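Local atomic coordinates of putative phosphatase/phosphodiesterase MPN_349 (Mycoplasma pneumoniae M129, PDB entry 1T71), a protein that probably hydrolyses phosphate esters as an iron-containing phosphodiesterase of the YmdB-like family, plausibly with activity toward 2',3'-cyclic nucleotides. Residues R119-L123 / L141-K147; P137-K142 / A167-F172; L191-G197 / K256-A262. All coordinates share one frame; numbering follows the deposited sequence.

Interaction 1: R119-L123 / L141-K147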
ATOM      1  N   ARG A 119       4.166  -0.074 -15.653  1.00 32.70           N
ATOM      2  CA  ARG A 119       3.596  -1.286 -15.088  1.00 30.83           C
ATOM      3  C   ARG A 119       3.467  -1.187 -13.567  1.00 29.28           C
ATOM      4  O   ARG A 119       4.360  -0.674 -12.891  1.00 28.52           O
ATOM      5  CB  ARG A 119       4.473  -2.478 -15.452  1.00 34.60           C
ATOM      6  CG  ARG A 119       3.768  -3.807 -15.395  1.00 35.16           C
ATOM      7  CD  ARG A 119       4.651  -4.932 -15.915  1.00 38.32           C
ATOM      8  NE  ARG A 119       3.867  -6.140 -16.128  1.00 44.39           N
ATOM      9  CZ  ARG A 119       3.287  -6.467 -17.277  1.00 44.64           C
ATOM     10  NH1 ARG A 119       3.410  -5.684 -18.336  1.00 44.53           N
ATOM     11  NH2 ARG A 119       2.568  -7.577 -17.357  1.00 47.47           N
ATOM     12  N   ILE A 120       2.338  -1.646 -13.035  1.00 28.74           N
ATOM     13  CA  ILE A 120       2.123  -1.641 -11.591  1.00 27.31           C
ATOM     14  C   ILE A 120       1.821  -3.072 -11.182  1.00 26.62           C
ATOM     15  O   ILE A 120       0.879  -3.688 -11.692  1.00 26.13           O
ATOM     16  CB  ILE A 120       0.935  -0.744 -11.165  1.00 26.47           C
ATOM     17  CG1 ILE A 120       1.216   0.718 -11.516  1.00 24.99           C
ATOM     18  CG2 ILE A 120       0.711  -0.873  -9.655  1.00 23.36           C
ATOM     19  CD1 ILE A 120       0.072   1.666 -11.155  1.00 22.81           C
ATOM     20  N   THR A 121       2.631  -3.597 -10.268  1.00 24.80           N
ATOM     21  CA  THR A 121       2.488  -4.966  -9.790  1.00 24.47           C
ATOM     22  C   THR A 121       2.358  -5.014  -8.267  1.00 25.18           C
ATOM     23  O   THR A 121       3.030  -4.271  -7.546  1.00 24.53           O
ATOM     24  CB  THR A 121       3.702  -5.816 -10.224  1.00 26.70           C
ATOM     25  OG1 THR A 121       3.806  -5.785 -11.652  1.00 26.46           O
ATOM     26  CG2 THR A 121       3.548  -7.263  -9.768  1.00 25.13           C
ATOM     27  N   ASN A 122       1.492  -5.905  -7.795  1.00 25.87           N
ATOM     28  CA  ASN A 122       1.214  -6.096  -6.373  1.00 25.41           C
ATOM     29  C   ASN A 122       1.498  -7.564  -6.054  1.00 24.74           C
ATOM     30  O   ASN A 122       1.076  -8.454  -6.787  1.00 25.69           O
ATOM     31  CB  ASN A 122      -0.262  -5.735  -6.101  1.00 24.64           C
ATOM     32  CG  ASN A 122      -0.666  -5.880  -4.628  1.00 27.54           C
ATOM     33  OD1 ASN A 122       0.128  -5.629  -3.708  1.00 26.86           O
ATOM     34  ND2 ASN A 122      -1.925  -6.256  -4.405  1.00 21.43           N
ATOM     35  N   LEU A 123       2.228  -7.814  -4.974  1.00 24.99           N
ATOM     36  CA  LEU A 123       2.567  -9.182  -4.584  1.00 23.96           C
ATOM     37  C   LEU A 123       2.431  -9.384  -3.080  1.00 24.63           C
ATOM     38  O   LEU A 123       2.509  -8.428  -2.308  1.00 25.48           O
ATOM     39  CB  LEU A 123       4.002  -9.507  -4.997  1.00 22.52           C
ATOM     40  CG  LEU A 123       4.329  -9.543  -6.492  1.00 25.48           C
ATOM     41  CD1 LEU A 123       5.791  -9.163  -6.707  1.00 24.21           C
ATOM     42  CD2 LEU A 123       4.042 -10.935  -7.044  1.00 19.35           C
ATOM     43  N   LEU A 141       7.637 -12.630  -9.879  1.00 27.23           N
ATOM     44  CA  LEU A 141       8.078 -11.341 -10.393  1.00 28.09           C
ATOM     45  C   LEU A 141       9.221 -11.497 -11.388  1.00 29.92           C
ATOM     46  O   LEU A 141       9.309 -10.744 -12.354  1.00 27.33           O
ATOM     47  CB  LEU A 141       8.487 -10.420  -9.238  1.00 25.45           C
ATOM     48  CG  LEU A 141       8.732  -8.937  -9.549  1.00 26.84           C
ATOM     49  CD1 LEU A 141      10.132  -8.740 -10.046  1.00 30.58           C
ATOM     50  CD2 LEU A 141       7.728  -8.429 -10.576  1.00 26.68           C
ATOM     51  N   LYS A 142      10.081 -12.487 -11.158  1.00 31.02           N
ATOM     52  CA  LYS A 142      11.214 -12.744 -12.046  1.00 32.96           C
ATOM     53  C   LYS A 142      10.689 -13.077 -13.445  1.00 34.63           C
ATOM     54  O   LYS A 142      11.120 -12.485 -14.440  1.00 34.04           O
ATOM     55  CB  LYS A 142      12.042 -13.904 -11.492  1.00 38.83           C
ATOM     56  CG  LYS A 142      13.517 -13.880 -11.860  1.00 42.24           C
ATOM     57  CD  LYS A 142      13.794 -14.602 -13.156  1.00 43.00           C
ATOM     58  CE  LYS A 142      15.302 -14.697 -13.418  1.00 45.26           C
ATOM     59  NZ  LYS A 142      16.054 -15.410 -12.343  1.00 46.13           N
ATOM     60  N   GLU A 143       9.754 -14.023 -13.515  1.00 34.37           N
ATOM     61  CA  GLU A 143       9.159 -14.418 -14.790  1.00 36.58           C
ATOM     62  C   GLU A 143       8.506 -13.234 -15.492  1.00 34.97           C
ATOM     63  O   GLU A 143       8.623 -13.080 -16.710  1.00 33.62           O
ATOM     64  CB  GLU A 143       8.099 -15.500 -14.589  1.00 82.41           C
ATOM     65  CG  GLU A 143       8.649 -16.900 -14.494  1.00 89.45           C
ATOM     66  CD  GLU A 143       7.657 -17.928 -15.012  1.00 94.78           C
ATOM     67  OE1 GLU A 143       8.001 -19.133 -15.023  1.00 96.75           O
ATOM     68  OE2 GLU A 143       6.536 -17.524 -15.412  1.00 96.52           O
ATOM     69  N   LEU A 144       7.802 -12.408 -14.725  1.00 31.21           N
ATOM     70  CA  LEU A 144       7.141 -11.243 -15.297  1.00 30.34           C
ATOM     71  C   LEU A 144       8.197 -10.302 -15.874  1.00 31.24           C
ATOM     72  O   LEU A 144       8.034  -9.785 -16.976  1.00 30.89           O
ATOM     73  CB  LEU A 144       6.319 -10.515 -14.228  1.00 34.72           C
ATOM     74  CG  LEU A 144       5.431  -9.369 -14.718  1.00 35.01           C
ATOM     75  CD1 LEU A 144       4.339  -9.921 -15.634  1.00 35.64           C
ATOM     76  CD2 LEU A 144       4.803  -8.662 -13.525  1.00 34.91           C
ATOM     77  N   ILE A 145       9.279 -10.090 -15.131  1.00 36.14           N
ATOM     78  CA  ILE A 145      10.354  -9.208 -15.582  1.00 39.50           C
ATOM     79  C   ILE A 145      10.933  -9.681 -16.910  1.00 42.18           C
ATOM     80  O   ILE A 145      11.168  -8.881 -17.820  1.00 42.18           O
ATOM     81  CB  ILE A 145      11.519  -9.153 -14.567  1.00 38.75           C
ATOM     82  CG1 ILE A 145      11.046  -8.567 -13.235  1.00 38.09           C
ATOM     83  CG2 ILE A 145      12.672  -8.327 -15.145  1.00 37.98           C
ATOM     84  CD1 ILE A 145      10.589  -7.142 -13.310  1.00 38.34           C
ATOM     85  N   LEU A 146      11.167 -10.986 -17.012  1.00 39.24           N
ATOM     86  CA  LEU A 146      11.737 -11.566 -18.222  1.00 43.13           C
ATOM     87  C   LEU A 146      10.826 -11.390 -19.433  1.00 46.49           C
ATOM     88  O   LEU A 146      11.239 -11.620 -20.568  1.00 46.30           O
ATOM     89  CB  LEU A 146      12.057 -13.045 -17.991  1.00 43.64           C
ATOM     90  CG  LEU A 146      13.105 -13.291 -16.897  1.00 43.85           C
ATOM     91  CD1 LEU A 146      13.303 -14.784 -16.675  1.00 42.63           C
ATOM     92  CD2 LEU A 146      14.416 -12.633 -17.297  1.00 43.34           C
ATOM     93  N   LYS A 147       9.585 -10.984 -19.186  1.00 74.95           N
ATOM     94  CA  LYS A 147       8.632 -10.741 -20.263  1.00 79.81           C
ATOM     95  C   LYS A 147       9.042  -9.430 -20.954  1.00 82.67           C
ATOM     96  O   LYS A 147       8.661  -9.161 -22.093  1.00 83.69           O
ATOM     97  CB  LYS A 147       7.216 -10.651 -19.689  1.00 72.36           C
ATOM     98  CG  LYS A 147       6.158 -10.163 -20.656  1.00 74.46           C
ATOM     99  CD  LYS A 147       6.150  -8.649 -20.757  1.00 75.50           C
ATOM    100  CE  LYS A 147       5.806  -7.999 -19.427  1.00 76.14           C
ATOM    101  NZ  LYS A 147       4.468  -8.434 -18.944  1.00 77.02           N
TER
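Leu-123 and Thr-121 meet Leu-141 and Leu-144 in a strand-on-helix contact inside a beta-alpha-beta unit, in which strand 117-124 passes through helix 137-145 into strand 152-158. The two segments run nearly antiparallel, at 164°, with their axes 11.3 Å apart, as expected of a helix lying on the sheet that its own crossover builds. Alternate strand residues, Arg-119, Thr-121 and Leu-123, turn their CB atoms toward the helix, which answers with Leu-141 and, about one turn later, Leu-144. Leu-123 crosses Leu-141 at about a right angle, its CD1 lying 3.9 Å from Leu-141 CB. Thr-121 and Leu-144 meet tip to tip, OG1 standing 3.6 Å from CD2. That hydroxyl keeps its hydrogen bond to Ser-108 on the neighbouring strand 108-112, so its polar need is met within the sheet although Leu-144 stands at its tip. At the start of segment 119-123, Arg-119 reaches out on an extended chain, with CG anti to the backbone N (chi1 -158°), toward poorly ordered Lys-147; the close approach modelled for their two cationic ends is doubtful. The arginine also meets the helix with its NE, from which Leu-144 CD2 lies 3.7 Å away.

Interaction 2: P137-K142 / A167-F172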
ATOM      1  N   PRO A 137       6.700 -15.187  -4.584  1.00 28.67           N
ATOM      2  CA  PRO A 137       6.788 -13.801  -5.064  1.00 27.69           C
ATOM      3  C   PRO A 137       8.042 -13.563  -5.904  1.00 26.52           C
ATOM      4  O   PRO A 137       7.994 -12.905  -6.944  1.00 26.27           O
ATOM      5  CB  PRO A 137       6.830 -12.974  -3.776  1.00 31.91           C
ATOM      6  CG  PRO A 137       6.393 -13.923  -2.699  1.00 33.48           C
ATOM      7  CD  PRO A 137       6.926 -15.238  -3.132  1.00 30.08           C
ATOM      8  N   PHE A 138       9.167 -14.086  -5.427  1.00 23.66           N
ATOM      9  CA  PHE A 138      10.445 -13.939  -6.118  1.00 25.30           C
ATOM     10  C   PHE A 138      10.371 -14.551  -7.512  1.00 25.94           C
ATOM     11  O   PHE A 138      10.710 -13.909  -8.507  1.00 26.50           O
ATOM     12  CB  PHE A 138      11.562 -14.620  -5.315  1.00 24.71           C
ATOM     13  CG  PHE A 138      11.912 -13.913  -4.033  1.00 24.95           C
ATOM     14  CD1 PHE A 138      12.990 -13.034  -3.980  1.00 24.47           C
ATOM     15  CD2 PHE A 138      11.152 -14.107  -2.884  1.00 25.64           C
ATOM     16  CE1 PHE A 138      13.302 -12.356  -2.803  1.00 24.25           C
ATOM     17  CE2 PHE A 138      11.458 -13.430  -1.698  1.00 24.64           C
ATOM     18  CZ  PHE A 138      12.535 -12.553  -1.659  1.00 22.65           C
ATOM     19  N   LYS A 139       9.921 -15.798  -7.584  1.00 27.93           N
ATOM     20  CA  LYS A 139       9.813 -16.476  -8.868  1.00 29.43           C
ATOM     21  C   LYS A 139       8.798 -15.795  -9.781  1.00 27.78           C
ATOM     22  O   LYS A 139       9.081 -15.548 -10.950  1.00 27.52           O
ATOM     23  CB  LYS A 139       9.441 -17.947  -8.655  1.00 37.08           C
ATOM     24  CG  LYS A 139      10.450 -18.678  -7.783  1.00 41.81           C
ATOM     25  CD  LYS A 139      10.203 -20.172  -7.727  1.00 44.31           C
ATOM     26  CE  LYS A 139      11.260 -20.837  -6.864  1.00 46.60           C
ATOM     27  NZ  LYS A 139      11.109 -22.316  -6.824  1.00 50.47           N
ATOM     28  N   VAL A 140       7.626 -15.474  -9.246  1.00 23.97           N
ATOM     29  CA  VAL A 140       6.587 -14.819 -10.043  1.00 23.82           C
ATOM     30  C   VAL A 140       7.042 -13.511 -10.677  1.00 23.93           C
ATOM     31  O   VAL A 140       6.851 -13.300 -11.870  1.00 24.85           O
ATOM     32  CB  VAL A 140       5.322 -14.527  -9.197  1.00 24.23           C
ATOM     33  CG1 VAL A 140       4.358 -13.633  -9.985  1.00 21.63           C
ATOM     34  CG2 VAL A 140       4.634 -15.834  -8.833  1.00 23.72           C
ATOM     35  N   LEU A 141       7.637 -12.630  -9.879  1.00 27.23           N
ATOM     36  CA  LEU A 141       8.078 -11.341 -10.393  1.00 28.09           C
ATOM     37  C   LEU A 141       9.221 -11.497 -11.388  1.00 29.92           C
ATOM     38  O   LEU A 141       9.309 -10.744 -12.354  1.00 27.33           O
ATOM     39  CB  LEU A 141       8.487 -10.420  -9.238  1.00 25.45           C
ATOM     40  CG  LEU A 141       8.732  -8.937  -9.549  1.00 26.84           C
ATOM     41  CD1 LEU A 141      10.132  -8.740 -10.046  1.00 30.58           C
ATOM     42  CD2 LEU A 141       7.728  -8.429 -10.576  1.00 26.68           C
ATOM     43  N   LYS A 142      10.081 -12.487 -11.158  1.00 31.02           N
ATOM     44  CA  LYS A 142      11.214 -12.744 -12.046  1.00 32.96           C
ATOM     45  C   LYS A 142      10.689 -13.077 -13.445  1.00 34.63           C
ATOM     46  O   LYS A 142      11.120 -12.485 -14.440  1.00 34.04           O
ATOM     47  CB  LYS A 142      12.042 -13.904 -11.492  1.00 38.83           C
ATOM     48  CG  LYS A 142      13.517 -13.880 -11.860  1.00 42.24           C
ATOM     49  CD  LYS A 142      13.794 -14.602 -13.156  1.00 43.00           C
ATOM     50  CE  LYS A 142      15.302 -14.697 -13.418  1.00 45.26           C
ATOM     51  NZ  LYS A 142      16.054 -15.410 -12.343  1.00 46.13           N
ATOM     52  N   ALA A 167      15.403  -8.867   1.326  1.00 22.36           N
ATOM     53  CA  ALA A 167      15.930  -9.907   0.453  1.00 22.78           C
ATOM     54  C   ALA A 167      15.342  -9.642  -0.934  1.00 23.20           C
ATOM     55  O   ALA A 167      16.009  -9.811  -1.953  1.00 22.91           O
ATOM     56  CB  ALA A 167      15.510 -11.282   0.947  1.00 16.43           C
ATOM     57  N   PHE A 168      14.085  -9.206  -0.951  1.00 22.92           N
ATOM     58  CA  PHE A 168      13.383  -8.907  -2.194  1.00 23.43           C
ATOM     59  C   PHE A 168      14.075  -7.711  -2.848  1.00 23.07           C
ATOM     60  O   PHE A 168      14.286  -7.688  -4.058  1.00 24.03           O
ATOM     61  CB  PHE A 168      11.910  -8.593  -1.884  1.00 20.81           C
ATOM     62  CG  PHE A 168      11.013  -8.562  -3.097  1.00 22.94           C
ATOM     63  CD1 PHE A 168      10.754  -7.366  -3.766  1.00 23.71           C
ATOM     64  CD2 PHE A 168      10.409  -9.725  -3.556  1.00 22.95           C
ATOM     65  CE1 PHE A 168       9.898  -7.330  -4.872  1.00 24.22           C
ATOM     66  CE2 PHE A 168       9.552  -9.700  -4.662  1.00 24.77           C
ATOM     67  CZ  PHE A 168       9.297  -8.500  -5.318  1.00 24.09           C
ATOM     68  N   CYS A 169      14.444  -6.729  -2.031  1.00 20.85           N
ATOM     69  CA  CYS A 169      15.127  -5.535  -2.511  1.00 22.61           C
ATOM     70  C   CYS A 169      16.454  -5.915  -3.159  1.00 24.35           C
ATOM     71  O   CYS A 169      16.810  -5.424  -4.230  1.00 23.62           O
ATOM     72  CB  CYS A 169      15.394  -4.579  -1.342  1.00 24.35           C
ATOM     73  SG  CYS A 169      16.407  -3.122  -1.770  1.00 27.67           S
ATOM     74  N   MET A 170      17.183  -6.800  -2.496  1.00 27.65           N
ATOM     75  CA  MET A 170      18.479  -7.231  -2.984  1.00 28.83           C
ATOM     76  C   MET A 170      18.373  -8.018  -4.285  1.00 27.84           C
ATOM     77  O   MET A 170      19.251  -7.936  -5.148  1.00 26.91           O
ATOM     78  CB  MET A 170      19.175  -8.072  -1.914  1.00 30.01           C
ATOM     79  CG  MET A 170      20.648  -7.761  -1.789  1.00 35.52           C
ATOM     80  SD  MET A 170      21.009  -6.276  -0.830  1.00 32.95           S
ATOM     81  CE  MET A 170      20.234  -4.972  -1.775  1.00 33.37           C
ATOM     82  N   ALA A 171      17.287  -8.769  -4.427  1.00 22.28           N
ATOM     83  CA  ALA A 171      17.075  -9.574  -5.616  1.00 22.14           C
ATOM     84  C   ALA A 171      16.695  -8.781  -6.869  1.00 22.88           C
ATOM     85  O   ALA A 171      17.211  -9.055  -7.951  1.00 23.51           O
ATOM     86  CB  ALA A 171      16.008 -10.624  -5.341  1.00 28.31           C
ATOM     87  N   PHE A 172      15.803  -7.805  -6.731  1.00 25.29           N
ATOM     88  CA  PHE A 172      15.341  -7.043  -7.895  1.00 26.98           C
ATOM     89  C   PHE A 172      15.754  -5.574  -7.991  1.00 26.86           C
ATOM     90  O   PHE A 172      15.242  -4.851  -8.839  1.00 26.41           O
ATOM     91  CB  PHE A 172      13.808  -7.112  -7.973  1.00 26.12           C
ATOM     92  CG  PHE A 172      13.262  -8.509  -7.998  1.00 26.29           C
ATOM     93  CD1 PHE A 172      12.822  -9.120  -6.827  1.00 26.43           C
ATOM     94  CD2 PHE A 172      13.198  -9.221  -9.194  1.00 26.18           C
ATOM     95  CE1 PHE A 172      12.322 -10.422  -6.845  1.00 26.21           C
ATOM     96  CE2 PHE A 172      12.700 -10.523  -9.227  1.00 25.00           C
ATOM     97  CZ  PHE A 172      12.260 -11.125  -8.050  1.00 26.68           C
TER
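Pro-137 begins the contact by resting its CB near the ring of Phe-168, whose CE2 is 4.3 Å away, while the Pro-137 carbonyl oxygen faces the edge of that ring. Two helices, 137-145 and 162-172, here lie side by side with their segment axes 11.2 Å apart and their directions 27° from parallel. Phe-138 follows as a knob in a hole formed by Ala-167, Phe-168, Ala-171 and Phe-172. With CG beside the backbone N (chi1 -70°), its ring reaches over to the second helix until CE1 lies 3.5 Å from Phe-168 CA. Phe-168 turns an edge onto the face of this ring in a T-shaped stack, with centroids 5.3 Å apart and planes at 65°; Ala-171 CB sits at the rim of the Phe-138 ring. Phe-172 also points its edge at the backbone of the first helix, CZ standing 3.2 Å from Phe-138 O. Leu-141, one turn on, lays CD1 over the face of Phe-172 in a close CH-pi contact, 3.5 Å from the ring centroid. Lys-142 adds its CB near Phe-172 CE2, while its chain leads away. Phe-168 stacks on Phe-157 as well, which ties the helix pair to strand 152-158 of the sheet they pack on. With no hydrogen bond between the segments, cohesion rests on the fit of ring edges, ring faces and methyl groups.

Interaction 3: L191-G197 / K256-A262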
ATOM      1  N   LEU A 191      13.613   4.928   3.259  1.00 24.86           N
ATOM      2  CA  LEU A 191      13.526   5.540   1.934  1.00 23.45           C
ATOM      3  C   LEU A 191      14.815   6.045   1.302  1.00 22.27           C
ATOM      4  O   LEU A 191      15.579   6.781   1.926  1.00 21.95           O
ATOM      5  CB  LEU A 191      12.519   6.695   1.960  1.00 25.98           C
ATOM      6  CG  LEU A 191      11.524   6.893   0.801  1.00 28.42           C
ATOM      7  CD1 LEU A 191      11.283   8.382   0.616  1.00 24.56           C
ATOM      8  CD2 LEU A 191      12.025   6.281  -0.492  1.00 24.95           C
ATOM      9  N   ARG A 192      15.041   5.653   0.051  1.00 18.48           N
ATOM     10  CA  ARG A 192      16.206   6.114  -0.693  1.00 20.54           C
ATOM     11  C   ARG A 192      16.188   5.661  -2.141  1.00 20.53           C
ATOM     12  O   ARG A 192      15.428   4.764  -2.527  1.00 19.33           O
ATOM     13  CB  ARG A 192      17.509   5.604  -0.062  1.00 22.50           C
ATOM     14  CG  ARG A 192      17.778   4.117  -0.305  1.00 22.32           C
ATOM     15  CD  ARG A 192      19.195   3.722   0.114  1.00 24.25           C
ATOM     16  NE  ARG A 192      20.198   4.205  -0.835  1.00 22.69           N
ATOM     17  CZ  ARG A 192      21.511   4.051  -0.685  1.00 26.31           C
ATOM     18  NH1 ARG A 192      22.004   3.428   0.384  1.00 24.58           N
ATOM     19  NH2 ARG A 192      22.340   4.516  -1.612  1.00 24.24           N
ATOM     20  N   ILE A 193      17.032   6.314  -2.937  1.00 22.72           N
ATOM     21  CA  ILE A 193      17.227   5.956  -4.328  1.00 21.35           C
ATOM     22  C   ILE A 193      18.349   4.946  -4.094  1.00 21.05           C
ATOM     23  O   ILE A 193      19.297   5.249  -3.367  1.00 19.41           O
ATOM     24  CB  ILE A 193      17.767   7.151  -5.154  1.00 27.56           C
ATOM     25  CG1 ILE A 193      16.694   8.236  -5.261  1.00 28.55           C
ATOM     26  CG2 ILE A 193      18.216   6.674  -6.536  1.00 29.38           C
ATOM     27  CD1 ILE A 193      17.105   9.449  -6.088  1.00 28.72           C
ATOM     28  N   THR A 194      18.239   3.749  -4.661  1.00 17.94           N
ATOM     29  CA  THR A 194      19.261   2.724  -4.447  1.00 19.34           C
ATOM     30  C   THR A 194      20.501   2.968  -5.304  1.00 21.02           C
ATOM     31  O   THR A 194      20.471   3.774  -6.234  1.00 20.18           O
ATOM     32  CB  THR A 194      18.729   1.313  -4.785  1.00 25.37           C
ATOM     33  OG1 THR A 194      18.546   1.205  -6.201  1.00 25.55           O
ATOM     34  CG2 THR A 194      17.380   1.052  -4.085  1.00 24.85           C
ATOM     35  N   PRO A 195      21.611   2.273  -4.996  1.00 22.45           N
ATOM     36  CA  PRO A 195      22.857   2.423  -5.756  1.00 22.68           C
ATOM     37  C   PRO A 195      22.666   2.000  -7.209  1.00 24.41           C
ATOM     38  O   PRO A 195      23.532   2.265  -8.051  1.00 24.77           O
ATOM     39  CB  PRO A 195      23.828   1.494  -5.026  1.00 24.61           C
ATOM     40  CG  PRO A 195      23.321   1.510  -3.618  1.00 25.83           C
ATOM     41  CD  PRO A 195      21.822   1.418  -3.814  1.00 24.43           C
ATOM     42  N   LYS A 196      21.545   1.327  -7.488  1.00 25.47           N
ATOM     43  CA  LYS A 196      21.222   0.860  -8.840  1.00 25.21           C
ATOM     44  C   LYS A 196      20.196   1.753  -9.539  1.00 25.88           C
ATOM     45  O   LYS A 196      19.791   1.470 -10.661  1.00 26.95           O
ATOM     46  CB  LYS A 196      20.678  -0.568  -8.816  1.00 30.79           C
ATOM     47  CG  LYS A 196      21.690  -1.662  -9.122  1.00 34.47           C
ATOM     48  CD  LYS A 196      22.393  -2.160  -7.888  1.00 36.48           C
ATOM     49  CE  LYS A 196      23.171  -3.441  -8.193  1.00 39.44           C
ATOM     50  NZ  LYS A 196      22.294  -4.515  -8.737  1.00 39.38           N
ATOM     51  N   GLY A 197      19.746   2.807  -8.870  1.00 25.65           N
ATOM     52  CA  GLY A 197      18.803   3.701  -9.512  1.00 27.11           C
ATOM     53  C   GLY A 197      17.326   3.456  -9.296  1.00 27.03           C
ATOM     54  O   GLY A 197      16.504   4.023 -10.016  1.00 27.20           O
ATOM     55  N   LYS A 256      15.449   6.008 -14.500  1.00 36.68           N
ATOM     56  CA  LYS A 256      16.056   5.822 -13.189  1.00 36.82           C
ATOM     57  C   LYS A 256      15.310   6.796 -12.280  1.00 36.55           C
ATOM     58  O   LYS A 256      14.827   7.835 -12.745  1.00 36.89           O
ATOM     59  CB  LYS A 256      17.537   6.216 -13.207  1.00 34.73           C
ATOM     60  CG  LYS A 256      18.396   5.428 -14.171  1.00 36.31           C
ATOM     61  CD  LYS A 256      18.402   3.954 -13.816  1.00 35.97           C
ATOM     62  CE  LYS A 256      19.361   3.191 -14.710  1.00 38.95           C
ATOM     63  NZ  LYS A 256      19.385   1.740 -14.388  1.00 40.44           N
ATOM     64  N   VAL A 257      15.199   6.468 -10.998  1.00 28.40           N
ATOM     65  CA  VAL A 257      14.531   7.371 -10.081  1.00 28.56           C
ATOM     66  C   VAL A 257      15.505   8.512  -9.843  1.00 29.12           C
ATOM     67  O   VAL A 257      16.685   8.292  -9.575  1.00 29.80           O
ATOM     68  CB  VAL A 257      14.187   6.685  -8.748  1.00 31.70           C
ATOM     69  CG1 VAL A 257      13.676   7.715  -7.742  1.00 28.21           C
ATOM     70  CG2 VAL A 257      13.131   5.617  -8.988  1.00 30.58           C
ATOM     71  N   ILE A 258      15.000   9.730  -9.942  1.00 32.24           N
ATOM     72  CA  ILE A 258      15.816  10.921  -9.776  1.00 33.98           C
ATOM     73  C   ILE A 258      15.620  11.607  -8.437  1.00 32.80           C
ATOM     74  O   ILE A 258      16.464  12.392  -8.011  1.00 31.49           O
ATOM     75  CB  ILE A 258      15.510  11.930 -10.914  1.00 65.37           C
ATOM     76  CG1 ILE A 258      16.110  11.419 -12.223  1.00 66.71           C
ATOM     77  CG2 ILE A 258      16.055  13.308 -10.576  1.00 68.93           C
ATOM     78  CD1 ILE A 258      15.817  12.318 -13.405  1.00 70.12           C
ATOM     79  N   LYS A 259      14.512  11.313  -7.772  1.00 31.78           N
ATOM     80  CA  LYS A 259      14.238  11.936  -6.488  1.00 32.83           C
ATOM     81  C   LYS A 259      13.186  11.187  -5.682  1.00 31.63           C
ATOM     82  O   LYS A 259      12.302  10.542  -6.243  1.00 29.57           O
ATOM     83  CB  LYS A 259      13.799  13.390  -6.717  1.00 65.90           C
ATOM     84  CG  LYS A 259      13.271  14.099  -5.480  1.00 71.83           C
ATOM     85  CD  LYS A 259      13.286  15.617  -5.637  1.00 74.65           C
ATOM     86  CE  LYS A 259      14.722  16.147  -5.706  1.00 77.82           C
ATOM     87  NZ  LYS A 259      14.790  17.644  -5.579  1.00 80.11           N
ATOM     88  N   THR A 260      13.308  11.265  -4.359  1.00 30.61           N
ATOM     89  CA  THR A 260      12.367  10.629  -3.449  1.00 30.84           C
ATOM     90  C   THR A 260      12.291  11.419  -2.155  1.00 30.41           C
ATOM     91  O   THR A 260      13.276  12.013  -1.720  1.00 28.29           O
ATOM     92  CB  THR A 260      12.779   9.194  -3.075  1.00 38.58           C
ATOM     93  OG1 THR A 260      14.043   9.222  -2.398  1.00 40.16           O
ATOM     94  CG2 THR A 260      12.868   8.323  -4.311  1.00 38.51           C
ATOM     95  N   GLU A 261      11.112  11.415  -1.546  1.00 31.69           N
ATOM     96  CA  GLU A 261      10.894  12.110  -0.288  1.00 30.32           C
ATOM     97  C   GLU A 261       9.740  11.439   0.446  1.00 27.98           C
ATOM     98  O   GLU A 261       8.716  11.121  -0.156  1.00 25.96           O
ATOM     99  CB  GLU A 261      10.538  13.577  -0.536  1.00 36.93           C
ATOM    100  CG  GLU A 261      10.586  14.418   0.728  1.00 42.79           C
ATOM    101  CD  GLU A 261       9.932  15.773   0.568  1.00 47.03           C
ATOM    102  OE1 GLU A 261      10.244  16.481  -0.411  1.00 46.32           O
ATOM    103  OE2 GLU A 261       9.109  16.138   1.434  1.00 52.57           O
ATOM    104  N   ALA A 262       9.910  11.219   1.742  1.00 26.31           N
ATOM    105  CA  ALA A 262       8.863  10.601   2.541  1.00 27.02           C
ATOM    106  C   ALA A 262       7.778  11.635   2.845  1.00 27.32           C
ATOM    107  O   ALA A 262       8.081  12.787   3.154  1.00 28.13           O
ATOM    108  CB  ALA A 262       9.446  10.065   3.844  1.00 30.92           C
TER
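Ile-193 points its CB toward segment 256-262 and divides its branches among several partners there. CG2, anti to the backbone N, approaches the carbonyl oxygen of Val-257. The other branch leaves beside the backbone N (chi1 -68°) and carries CG1 against two methyl groups that lie on one side of it, Val-257 CG1 and Thr-260 CG2, each 3.9 Å from Ile-193 CG1. At the tip, CD1 presses on the backbone itself, 3.5 Å from Ile-258 C. The methyl thus lies against a classic beta bulge, in which Ile-258 and Lys-259 both face Glu-249 on strand 241-249.

Leu-191 makes a second apolar contact farther along. Its CD1 touches the peptide joining Glu-261 to Ala-262, 3.3 Å from Ala-262 N, and its CD2 lies near Thr-260 CB. At the other end the chain leaves strand 192-193 through a type I turn closed by Gly-197 N to Thr-194 O, inside which Thr-194 OG1 forms an ST turn with Lys-196 N; OG1 also hydrogen-bonds Asp-173 and Ser-198 N. The last residue of the turn supplies the one hydrogen bond between the segments: Val-257 N donates to Gly-197 O over 2.9 Å, almost straight at 173°, with the donor tilted 26° from the carbonyl plane.

The contact lies at the surface, away from the iron site, and joins outermost strands of two different mixed sheets. Strand 192-193 pairs with strand 199-201 in one, and strand 259-267 pairs with strand 241-249 in the other; Ala-199 and Ile-201 on the first side, and Val-246 and Phe-248 on the second, flank the apolar seam between them.

Interactions 1 and 2 both use helix 137-145 and share Leu-141 and Lys-142 in their segments; their centres are 9 Å apart. Leu-123 fuses them, its CD1 packing 3.8 Å from Phe-168 CZ. Together they fasten two helices to the sheet whose strands 152-158 and 178-182 end at or just before the iron ligands His-158 and His-183: the side chain of Leu-123 lies about 7 Å from that of His-158 and about 12 Å from a bound iron, and the side chain of Pro-137 lies about 9 Å from that of the same histidine. Interaction 3 stands apart, its centre about 20 Å from that of interaction 1 and 18 Å from that of interaction 2. It meets the same sheet at its far edge, where the second sheet adjoins.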